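Local coordinates for protein Phospholipase/Carboxylesterase (Haliangium ochraceum, PDB 4Q82) that probably hydrolyses carboxylic ester bonds, acting as a phospholipase or carboxylesterase, at residues L179-A191 with G265-R277. Sequence-based numbering, arbitrary orientation.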
# COMPACT_ATOMS: atom_id res chain seq x y z
N LEU A 179 9.79 3.34 12.13
CA LEU A 179 9.04 4.57 12.40
C LEU A 179 9.94 5.81 12.44
O LEU A 179 9.61 6.83 11.84
CB LEU A 179 8.29 4.47 13.73
CG LEU A 179 7.53 5.71 14.23
CD1 LEU A 179 6.39 6.08 13.29
CD2 LEU A 179 6.97 5.48 15.63
N ASP A 180 11.07 5.73 13.13
CA ASP A 180 11.92 6.92 13.30
C ASP A 180 12.63 7.36 12.02
O ASP A 180 13.12 8.47 11.95
CB ASP A 180 12.92 6.67 14.42
CG ASP A 180 12.24 6.27 15.72
OD1 ASP A 180 11.12 6.76 15.98
OD2 ASP A 180 12.81 5.44 16.47
N THR A 181 12.69 6.50 11.01
CA THR A 181 13.39 6.88 9.78
C THR A 181 12.52 6.82 8.53
O THR A 181 12.96 7.21 7.45
CB THR A 181 14.61 5.98 9.53
OG1 THR A 181 14.17 4.62 9.40
CG2 THR A 181 15.62 6.09 10.66
N THR A 182 11.31 6.30 8.66
CA THR A 182 10.49 6.13 7.46
C THR A 182 10.24 7.45 6.72
O THR A 182 9.92 8.47 7.32
CB THR A 182 9.13 5.48 7.76
OG1 THR A 182 8.43 5.28 6.53
CG2 THR A 182 8.27 6.34 8.68
N PRO A 183 10.41 7.41 5.40
CA PRO A 183 10.10 8.55 4.54
C PRO A 183 8.61 8.64 4.15
O PRO A 183 8.26 9.62 3.48
CB PRO A 183 10.94 8.28 3.29
CG PRO A 183 10.89 6.78 3.19
CD PRO A 183 10.99 6.29 4.63
N ILE A 184 7.76 7.69 4.54
CA ILE A 184 6.41 7.69 3.95
C ILE A 184 5.55 8.84 4.50
O ILE A 184 5.76 9.33 5.61
CB ILE A 184 5.65 6.33 4.14
CG1 ILE A 184 5.16 6.12 5.57
CG2 ILE A 184 6.51 5.17 3.69
CD1 ILE A 184 4.12 4.98 5.69
N ALA A 185 4.60 9.27 3.67
CA ALA A 185 3.66 10.33 4.00
C ALA A 185 2.35 9.82 4.58
O ALA A 185 1.66 10.56 5.28
CB ALA A 185 3.35 11.16 2.75
N ALA A 186 1.97 8.58 4.26
CA ALA A 186 0.70 7.99 4.75
C ALA A 186 0.62 6.52 4.37
O ALA A 186 1.32 6.08 3.46
CB ALA A 186 -0.52 8.73 4.18
N ALA A 187 -0.27 5.79 5.06
CA ALA A 187 -0.52 4.39 4.74
C ALA A 187 -2.00 4.05 4.77
O ALA A 187 -2.76 4.59 5.58
CB ALA A 187 0.24 3.45 5.75
N VAL A 188 -2.39 3.11 3.91
CA VAL A 188 -3.74 2.56 3.91
C VAL A 188 -3.55 1.06 4.09
O VAL A 188 -3.00 0.40 3.23
CB VAL A 188 -4.49 2.85 2.59
CG1 VAL A 188 -5.78 2.02 2.51
CG2 VAL A 188 -4.84 4.36 2.48
N LEU A 189 -3.98 0.55 5.24
CA LEU A 189 -3.61 -0.81 5.64
C LEU A 189 -4.88 -1.60 5.86
O LEU A 189 -5.68 -1.27 6.75
CB LEU A 189 -2.77 -0.79 6.91
CG LEU A 189 -1.50 0.05 6.75
CD1 LEU A 189 -0.67 0.06 8.06
CD2 LEU A 189 -0.68 -0.48 5.58
N ILE A 190 -5.08 -2.64 5.06
CA ILE A 190 -6.36 -3.35 5.07
C ILE A 190 -6.20 -4.78 5.57
O ILE A 190 -5.39 -5.54 5.01
CB ILE A 190 -6.94 -3.40 3.63
CG1 ILE A 190 -7.14 -1.97 3.10
CG2 ILE A 190 -8.29 -4.19 3.58
CD1 ILE A 190 -7.13 -1.94 1.55
N ALA A 191 -6.98 -5.15 6.59
CA ALA A 191 -7.08 -6.54 7.10
C ALA A 191 -5.72 -7.04 7.61
O ALA A 191 -5.36 -8.22 7.39
CB ALA A 191 -7.63 -7.48 6.02
N GLY A 265 -17.25 3.33 -1.29
CA GLY A 265 -17.37 4.78 -1.18
C GLY A 265 -16.38 5.44 -0.23
O GLY A 265 -16.60 6.59 0.15
N HIS A 266 -15.29 4.74 0.13
CA HIS A 266 -14.21 5.35 0.91
C HIS A 266 -13.07 5.79 -0.01
O HIS A 266 -12.32 4.95 -0.51
CB HIS A 266 -13.69 4.38 1.95
CG HIS A 266 -14.73 4.00 2.97
ND1 HIS A 266 -15.07 4.83 4.03
CD2 HIS A 266 -15.53 2.91 3.07
CE1 HIS A 266 -16.01 4.25 4.76
NE2 HIS A 266 -16.31 3.08 4.20
N ASP A 267 -12.95 7.09 -0.23
CA ASP A 267 -11.99 7.53 -1.27
C ASP A 267 -10.60 7.60 -0.68
O ASP A 267 -10.11 8.68 -0.27
CB ASP A 267 -12.40 8.86 -1.88
CG ASP A 267 -11.56 9.20 -3.13
OD1 ASP A 267 -10.50 8.56 -3.38
OD2 ASP A 267 -11.95 10.12 -3.86
N ILE A 268 -9.96 6.44 -0.64
CA ILE A 268 -8.62 6.35 -0.08
C ILE A 268 -7.60 7.13 -0.91
O ILE A 268 -6.60 7.55 -0.35
CB ILE A 268 -8.15 4.88 0.03
CG1 ILE A 268 -8.26 4.16 -1.32
CG2 ILE A 268 -8.96 4.15 1.12
CD1 ILE A 268 -7.51 2.76 -1.34
N TYR A 269 -7.85 7.31 -2.21
CA TYR A 269 -6.88 8.01 -3.07
C TYR A 269 -6.86 9.52 -2.77
O TYR A 269 -5.79 10.12 -2.64
CB TYR A 269 -7.19 7.73 -4.55
CG TYR A 269 -7.28 6.22 -4.74
CD1 TYR A 269 -6.18 5.42 -4.49
CD2 TYR A 269 -8.48 5.60 -5.13
CE1 TYR A 269 -6.24 4.00 -4.60
CE2 TYR A 269 -8.53 4.18 -5.28
CZ TYR A 269 -7.41 3.41 -5.00
OH TYR A 269 -7.46 2.03 -5.11
N ALA A 270 -8.03 10.13 -2.65
CA ALA A 270 -8.09 11.52 -2.28
C ALA A 270 -7.46 11.73 -0.89
O ALA A 270 -6.73 12.70 -0.68
CB ALA A 270 -9.54 12.01 -2.30
N TRP A 271 -7.72 10.80 0.02
CA TRP A 271 -7.18 10.90 1.38
C TRP A 271 -5.65 10.83 1.36
O TRP A 271 -4.97 11.65 1.98
CB TRP A 271 -7.76 9.81 2.30
CG TRP A 271 -7.24 9.93 3.73
CD1 TRP A 271 -7.69 10.79 4.71
CD2 TRP A 271 -6.15 9.20 4.30
NE1 TRP A 271 -6.95 10.61 5.87
CE2 TRP A 271 -6.00 9.65 5.64
CE3 TRP A 271 -5.29 8.20 3.82
CZ2 TRP A 271 -5.03 9.11 6.51
CZ3 TRP A 271 -4.33 7.68 4.68
CH2 TRP A 271 -4.21 8.14 6.01
N LEU A 272 -5.10 9.84 0.65
CA LEU A 272 -3.64 9.75 0.53
C LEU A 272 -3.06 11.07 0.02
O LEU A 272 -2.16 11.65 0.62
CB LEU A 272 -3.23 8.61 -0.41
CG LEU A 272 -3.32 7.20 0.20
CD1 LEU A 272 -3.03 6.13 -0.88
CD2 LEU A 272 -2.34 7.03 1.34
N LEU A 273 -3.61 11.54 -1.09
CA LEU A 273 -3.08 12.75 -1.72
C LEU A 273 -3.21 13.99 -0.82
O LEU A 273 -2.51 14.98 -1.01
CB LEU A 273 -3.77 12.99 -3.07
CG LEU A 273 -3.32 11.98 -4.15
CD1 LEU A 273 -4.27 11.98 -5.32
CD2 LEU A 273 -1.90 12.29 -4.63
N SER A 274 -4.10 13.94 0.16
CA SER A 274 -4.20 15.05 1.10
C SER A 274 -3.05 15.02 2.14
O SER A 274 -2.86 15.98 2.89
CB SER A 274 -5.56 15.05 1.81
OG SER A 274 -5.60 14.06 2.82
N GLN A 275 -2.29 13.93 2.17
CA GLN A 275 -1.17 13.79 3.11
C GLN A 275 0.16 14.04 2.44
O GLN A 275 0.35 13.65 1.30
CB GLN A 275 -1.17 12.38 3.73
CG GLN A 275 -2.53 11.94 4.24
CD GLN A 275 -3.05 12.84 5.34
OE1 GLN A 275 -2.27 13.41 6.09
NE2 GLN A 275 -4.37 12.97 5.45
N SER A 276 1.09 14.66 3.16
CA SER A 276 2.43 14.84 2.63
C SER A 276 3.41 15.13 3.76
O SER A 276 3.00 15.57 4.83
CB SER A 276 2.47 15.98 1.60
OG SER A 276 2.23 17.21 2.23
N ARG A 277 4.70 14.91 3.49
CA ARG A 277 5.74 15.20 4.48
C ARG A 277 6.22 16.66 4.43
O ARG A 277 6.39 17.21 3.35
CB ARG A 277 6.93 14.26 4.26
CG ARG A 277 6.63 12.81 4.55
CD ARG A 277 6.32 12.62 6.02
NE ARG A 277 7.51 12.82 6.84
CZ ARG A 277 8.32 11.84 7.22
NH1 ARG A 277 8.08 10.59 6.86
NH2 ARG A 277 9.38 12.12 7.98
O HOH W 1 2.68 12.71 6.54
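Ala186 and Val188 of strand 186-190 point their side chains at helix 268-273, which runs nearly antiparallel to the strand at 156°, the two axes 9.0 Å apart at their closest. Alternation along a strand thus gives the helix every second residue, while Leu189, next along the strand after Val188, packs on helix 167-178 on the other side of the sheet. Val188 is the most extensively covered residue of the strand. Its CG1, anti to the backbone N (chi1 168°), meets Ile268 CG2 with the two side chains nearly at right angles, while Val188 CG2 lies 3.8 Å from Leu272 CD2. That same leucine methyl reaches Ala186 CB, and Gln275 CB comes within 3.7 Å of Ala186 CB, a closeness consistent with the small residue there.

Trp271 brings the CZ3 corner of its indole obliquely to the strand, 4.0 Å from Val188 CG2 and 3.6 Å from Ala187 O, and CZ3 also touches Ala186 CB. One ring face is covered near its rim by Gln275 NE2, which Asp242 holds by a hydrogen bond, and the ring also packs edge-to-face with Trp211 of the adjoining strand. Cutting Trp271 back to an alanine would probably leave a gap beside Ala186 and Val188 and deprive the Gln275 amide of the surface it lies on.

Beyond the helix the chain extends alongside Ala185, and the chemistry turns polar. Bent at chi2 and chi3, Arg277 lays its CD against Ile184 O and brings NH1 to two carbonyls at the guanidinium edge: Thr182 O at 2.8 Å, nearly straight at 168°, and Ile184 O at 2.9 Å, approached from above its carbonyl plane. An apolar seam therefore seats the last helix on the central sheet of this alpha/beta fold, while one nitrogen, gripping two carbonyls, ties the C-terminal residue to the turn leading into the strand.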